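Local coordinates for protein transcriptional regulator (LacI family) (Clostridium acetobutylicum ATCC 824, PDB 3G85) that probably binds regulatory DNA and controls transcription as a member of the LacI family, this model holding its periplasmic-binding-protein-like portion, at residues G202-L207 with S234-T239; Y43-V48 with S254-L259. One frame throughout, in Å; residues are numbered along the deposited sequence.

Contact 1: G202-L207 with S234-T239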
loop_
_atom_site.group_PDB
_atom_site.type_symbol
_atom_site.label_atom_id
_atom_site.label_comp_id
_atom_site.label_asym_id
_atom_site.label_seq_id
_atom_site.Cartn_x
_atom_site.Cartn_y
_atom_site.Cartn_z
ATOM N N GLY A 202 7.707 14.549 -3.316
ATOM C CA GLY A 202 8.048 15.748 -2.544
ATOM C C GLY A 202 9.559 15.867 -2.328
ATOM O O GLY A 202 10.133 16.967 -2.421
ATOM N N VAL A 203 10.186 14.741 -2.005
ATOM C CA VAL A 203 11.653 14.693 -1.817
ATOM C C VAL A 203 12.398 15.172 -3.072
ATOM O O VAL A 203 13.275 16.033 -3.012
ATOM C CB VAL A 203 12.128 13.305 -1.426
ATOM C CG1 VAL A 203 13.695 13.231 -1.543
ATOM C CG2 VAL A 203 11.603 12.904 -0.026
ATOM N N ILE A 204 12.016 14.651 -4.224
ATOM C CA ILE A 204 12.658 15.023 -5.472
ATOM C C ILE A 204 12.430 16.509 -5.781
ATOM O O ILE A 204 13.337 17.149 -6.358
ATOM C CB ILE A 204 12.177 14.093 -6.604
ATOM C CG1 ILE A 204 12.841 12.741 -6.447
ATOM C CG2 ILE A 204 12.475 14.647 -7.977
ATOM C CD1 ILE A 204 11.957 11.651 -6.997
ATOM N N SER A 205 11.274 17.064 -5.374
ATOM C CA SER A 205 11.000 18.500 -5.532
ATOM C C SER A 205 12.168 19.296 -4.899
ATOM O O SER A 205 12.755 20.201 -5.514
ATOM C CB SER A 205 9.665 18.878 -4.863
ATOM O OG SER A 205 9.388 20.266 -4.909
ATOM N N VAL A 206 12.501 18.919 -3.673
ATOM C CA VAL A 206 13.534 19.623 -2.897
ATOM C C VAL A 206 14.930 19.337 -3.466
ATOM O O VAL A 206 15.722 20.265 -3.676
ATOM C CB VAL A 206 13.446 19.259 -1.408
ATOM C CG1 VAL A 206 14.641 19.857 -0.624
ATOM C CG2 VAL A 206 12.153 19.757 -0.829
ATOM N N LEU A 207 15.241 18.069 -3.725
ATOM C CA LEU A 207 16.541 17.703 -4.292
ATOM C C LEU A 207 16.807 18.390 -5.632
ATOM O O LEU A 207 17.961 18.767 -5.925
ATOM C CB LEU A 207 16.677 16.184 -4.454
ATOM C CG LEU A 207 16.509 15.246 -3.261
ATOM C CD1 LEU A 207 16.879 13.849 -3.705
ATOM C CD2 LEU A 207 17.324 15.655 -2.037
ATOM N N SER A 234 7.956 11.412 -13.602
ATOM C CA SER A 234 8.495 12.493 -12.769
ATOM C C SER A 234 9.886 12.915 -13.304
ATOM O O SER A 234 10.459 12.242 -14.169
ATOM C CB SER A 234 8.611 12.053 -11.315
ATOM O OG SER A 234 9.277 10.800 -11.263
ATOM N N THR A 235 10.408 14.030 -12.805
ATOM C CA THR A 235 11.775 14.431 -13.167
ATOM C C THR A 235 12.658 14.311 -11.927
ATOM O O THR A 235 12.546 15.130 -11.023
ATOM C CB THR A 235 11.806 15.878 -13.744
ATOM O OG1 THR A 235 11.004 15.933 -14.941
ATOM C CG2 THR A 235 13.259 16.278 -14.100
ATOM N N PRO A 236 13.485 13.253 -11.839
ATOM C CA PRO A 236 13.619 12.128 -12.742
ATOM C C PRO A 236 12.579 11.046 -12.392
ATOM O O PRO A 236 11.917 11.161 -11.352
ATOM C CB PRO A 236 15.028 11.614 -12.406
ATOM C CG PRO A 236 15.092 11.772 -10.987
ATOM C CD PRO A 236 14.407 13.103 -10.691
ATOM N N PRO A 237 12.408 10.035 -13.264
ATOM C CA PRO A 237 11.600 8.871 -12.908
ATOM C C PRO A 237 12.127 8.202 -11.633
ATOM O O PRO A 237 13.341 8.152 -11.380
ATOM C CB PRO A 237 11.722 7.978 -14.151
ATOM C CG PRO A 237 11.898 9.004 -15.285
ATOM C CD PRO A 237 12.876 9.945 -14.661
ATOM N N VAL A 238 11.200 7.745 -10.813
ATOM C CA VAL A 238 11.499 7.132 -9.530
ATOM C C VAL A 238 11.237 5.633 -9.615
ATOM O O VAL A 238 10.135 5.177 -9.998
ATOM C CB VAL A 238 10.571 7.721 -8.443
ATOM C CG1 VAL A 238 10.814 7.058 -7.027
ATOM C CG2 VAL A 238 10.736 9.207 -8.380
ATOM N N THR A 239 12.256 4.865 -9.230
ATOM C CA THR A 239 12.100 3.427 -9.100
ATOM C C THR A 239 11.175 3.091 -7.951
ATOM O O THR A 239 11.295 3.653 -6.863
ATOM C CB THR A 239 13.456 2.746 -8.904
ATOM O OG1 THR A 239 14.144 2.801 -10.157
ATOM C CG2 THR A 239 13.274 1.274 -8.455
#

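Contact 2: Y43-V48 with S254-L259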
loop_
_atom_site.group_PDB
_atom_site.type_symbol
_atom_site.label_atom_id
_atom_site.label_comp_id
_atom_site.label_asym_id
_atom_site.label_seq_id
_atom_site.Cartn_x
_atom_site.Cartn_y
_atom_site.Cartn_z
ATOM N N TYR A 43 -20.330 -6.362 -16.507
ATOM C CA TYR A 43 -21.042 -5.663 -15.436
ATOM C C TYR A 43 -22.078 -6.522 -14.735
ATOM O O TYR A 43 -23.199 -6.082 -14.516
ATOM C CB TYR A 43 -21.695 -4.381 -15.983
ATOM C CG TYR A 43 -20.669 -3.446 -16.577
ATOM C CD1 TYR A 43 -20.005 -2.511 -15.769
ATOM C CD2 TYR A 43 -20.329 -3.520 -17.929
ATOM C CE1 TYR A 43 -19.043 -1.668 -16.295
ATOM C CE2 TYR A 43 -19.364 -2.684 -18.468
ATOM C CZ TYR A 43 -18.730 -1.753 -17.638
ATOM O OH TYR A 43 -17.773 -0.915 -18.152
ATOM N N ASN A 44 -21.703 -7.745 -14.366
ATOM C CA ASN A 44 -22.638 -8.609 -13.663
ATOM C C ASN A 44 -22.839 -8.249 -12.188
ATOM O O ASN A 44 -23.730 -8.799 -11.524
ATOM C CB ASN A 44 -22.265 -10.084 -13.851
ATOM C CG ASN A 44 -20.981 -10.475 -13.134
ATOM O OD1 ASN A 44 -19.985 -9.717 -13.093
ATOM N ND2 ASN A 44 -20.981 -11.697 -12.593
ATOM N N TYR A 45 -22.016 -7.322 -11.686
ATOM C CA TYR A 45 -22.169 -6.753 -10.326
ATOM C C TYR A 45 -22.205 -5.230 -10.382
ATOM O O TYR A 45 -21.504 -4.618 -11.196
ATOM C CB TYR A 45 -20.991 -7.173 -9.401
ATOM C CG TYR A 45 -21.004 -8.623 -9.000
ATOM C CD1 TYR A 45 -21.767 -9.063 -7.915
ATOM C CD2 TYR A 45 -20.282 -9.561 -9.715
ATOM C CE1 TYR A 45 -21.792 -10.404 -7.544
ATOM C CE2 TYR A 45 -20.300 -10.900 -9.362
ATOM C CZ TYR A 45 -21.064 -11.317 -8.285
ATOM O OH TYR A 45 -21.078 -12.653 -7.947
ATOM N N ASN A 46 -23.018 -4.639 -9.514
ATOM C CA ASN A 46 -22.852 -3.253 -9.122
ATOM C C ASN A 46 -21.779 -3.214 -8.029
ATOM O O ASN A 46 -21.715 -4.100 -7.164
ATOM C CB ASN A 46 -24.129 -2.670 -8.503
ATOM C CG ASN A 46 -25.309 -2.661 -9.446
ATOM O OD1 ASN A 46 -26.409 -3.127 -9.079
ATOM N ND2 ASN A 46 -25.109 -2.129 -10.648
ATOM N N VAL A 47 -20.959 -2.176 -8.076
ATOM C CA VAL A 47 -20.038 -1.861 -6.995
ATOM C C VAL A 47 -20.417 -0.488 -6.437
ATOM O O VAL A 47 -20.854 0.411 -7.166
ATOM C CB VAL A 47 -18.556 -1.850 -7.499
ATOM C CG1 VAL A 47 -17.623 -1.199 -6.456
ATOM C CG2 VAL A 47 -18.082 -3.271 -7.812
ATOM N N VAL A 48 -20.233 -0.336 -5.140
ATOM C CA VAL A 48 -20.559 0.875 -4.431
ATOM C C VAL A 48 -19.340 1.125 -3.542
ATOM O O VAL A 48 -18.706 0.158 -3.114
ATOM C CB VAL A 48 -21.837 0.557 -3.654
ATOM C CG1 VAL A 48 -21.907 1.238 -2.360
ATOM C CG2 VAL A 48 -23.050 0.829 -4.547
ATOM N N SER A 254 -13.383 -11.511 -8.172
ATOM C CA SER A 254 -13.313 -12.943 -8.509
ATOM C C SER A 254 -13.632 -13.794 -7.311
ATOM O O SER A 254 -14.401 -14.768 -7.440
ATOM C CB SER A 254 -11.912 -13.346 -8.989
ATOM O OG SER A 254 -11.587 -12.718 -10.207
ATOM N N LEU A 255 -12.996 -13.471 -6.186
ATOM C CA LEU A 255 -13.222 -14.175 -4.934
ATOM C C LEU A 255 -14.682 -14.040 -4.495
ATOM O O LEU A 255 -15.316 -15.030 -4.113
ATOM C CB LEU A 255 -12.323 -13.654 -3.818
ATOM C CG LEU A 255 -10.832 -13.946 -3.834
ATOM C CD1 LEU A 255 -10.278 -13.662 -2.436
ATOM C CD2 LEU A 255 -10.584 -15.407 -4.232
ATOM N N VAL A 256 -15.210 -12.809 -4.538
ATOM C CA VAL A 256 -16.604 -12.590 -4.176
ATOM C C VAL A 256 -17.578 -13.518 -4.940
ATOM O O VAL A 256 -18.422 -14.190 -4.336
ATOM C CB VAL A 256 -16.987 -11.109 -4.383
ATOM C CG1 VAL A 256 -18.508 -10.951 -4.583
ATOM C CG2 VAL A 256 -16.498 -10.329 -3.177
ATOM N N GLU A 257 -17.431 -13.545 -6.251
ATOM C CA GLU A 257 -18.234 -14.352 -7.148
ATOM C C GLU A 257 -18.129 -15.838 -6.779
ATOM O O GLU A 257 -19.140 -16.521 -6.682
ATOM C CB GLU A 257 -17.738 -14.094 -8.561
ATOM C CG GLU A 257 -18.254 -14.997 -9.651
ATOM C CD GLU A 257 -18.263 -14.293 -11.006
ATOM O OE1 GLU A 257 -17.494 -13.311 -11.204
ATOM O OE2 GLU A 257 -19.068 -14.720 -11.866
ATOM N N LYS A 258 -16.910 -16.311 -6.521
ATOM C CA LYS A 258 -16.705 -17.720 -6.201
ATOM C C LYS A 258 -17.249 -18.070 -4.805
ATOM O O LYS A 258 -17.674 -19.232 -4.542
ATOM C CB LYS A 258 -15.231 -18.045 -6.370
ATOM C CG LYS A 258 -14.811 -17.983 -7.845
ATOM C CD LYS A 258 -13.303 -18.090 -8.034
ATOM C CE LYS A 258 -12.876 -17.870 -9.496
ATOM N NZ LYS A 258 -13.524 -18.870 -10.423
ATOM N N LEU A 259 -17.212 -17.091 -3.897
ATOM C CA LEU A 259 -17.794 -17.263 -2.564
ATOM C C LEU A 259 -19.334 -17.311 -2.610
ATOM O O LEU A 259 -19.961 -18.191 -2.001
ATOM C CB LEU A 259 -17.279 -16.197 -1.591
ATOM C CG LEU A 259 -15.834 -16.436 -1.098
ATOM C CD1 LEU A 259 -15.260 -15.095 -0.563
ATOM C CD2 LEU A 259 -15.748 -17.542 -0.060
#

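Contact 1: G202-L207 with S234-T239
I204 is the residue of 202-207 that reaches 234-239, and it meets three residues there: T235, P236 and V238. The setting is the Rossmann-like sheet of a periplasmic-binding-protein-like subdomain. Helix 197-209 is the crossover between the neighbouring parallel strands 191-194 and 219-224, and the loop leads from the short helix 228-232 into strand 239-242.

The methyl CG2 of I204 does most of the touching. It sits 3.1 Å from T235 O, a tight approach with a C=O...CG2 angle of about 129°, and 3.7 Å from P236 CD. That one methyl can lie against both because the T235-P236 peptide bond is cis: the carbonyl oxygen and the ring CD stand on the same side of the bond. CG1 of I204 lies beside the backbone N (chi1 -75°), which leaves CG2 anti to that N and turned to the T235-P236 peptide. The CG1-CD1 arm heads for V238, but the modelled gap between the end methyls is too short to be trusted.

Further out, I214 packs on both I204 and P236, while I220 of strand 219-224 backs the isoleucine, so this is an apolar junction between helix 197-209, strand 219-224 and the loop before strand 239-242. T235 O also accepts a hydrogen bond from N208 ND2, giving the helix a polar hold on the carbonyl that CG2 abuts. Past the prolines, V238 is anchored by R279 NH1 on its carbonyl oxygen and by a backbone bond to T231. The cis turn has its own brace: S234 OG donates to P236 O at 2.7 Å, approaching from above the carbonyl plane, 37° out of it.

Contact 2: Y43-V48 with S254-L259
Y45 and E257 have the nearest CA atoms, 9.1 Å apart, where the loop entering strand 46-52 faces one flank of helix 245-260. In the three-layer alpha/beta fold of this subdomain, the strand is the outermost on one side of the parallel sheet, and the helix lies over a face of that sheet.

The side chain of Y45 bridges the gap. Its CG is anti to the carbonyl carbon (chi1 -71°), which sends the ring across to the helix, and its hydroxyl end abuts the start of E257: Y45 OH is 3.4 Å from E257 CA and 3.7 Å from E257 CB. V256 CG1 makes a looser apolar contact, approaching obliquely to 4.5 Å from Y45 CE1. V256 itself rests on I14 and I95 of the sheet, and I14 with P12 and L38 also packs on Y45, so the tyrosine fills the corner between sheet, helix 27-40 and helix 245-260.

E257 leaves the helix with CG anti to its backbone N (chi1 170°) and runs on extended, across the hydroxyl end of the tyrosine and alongside its CE2 edge. The N44 side chain crosses it at about a right angle near the carboxylate. Ring and carboxylate planes stand 75° apart, and E257 OE1 lies at the ring edge, near its plane, 4.1 Å from Y45 CE2.

In the fold
From the N terminus, the chain runs through strand 13-19 and helix 27-40 to residues 43-48, the first half of contact 2. It goes on to build strands 71-74, 94-97 and 105-109 before crossing to the second sheet, where helix 197-209 and the loop before strand 239-242 close the short loop of contact 1, 26 residues long. Only afterwards does helix 245-260 return to the first sheet and close contact 2 across 205 residues. Contact 1 therefore falls within the long excursion, and the two do not cross. Their centres are 38 Å apart, on opposite sides of the chain's centre: contact 1 joins neighbouring elements of one subdomain, contact 2 early and late chain in the other.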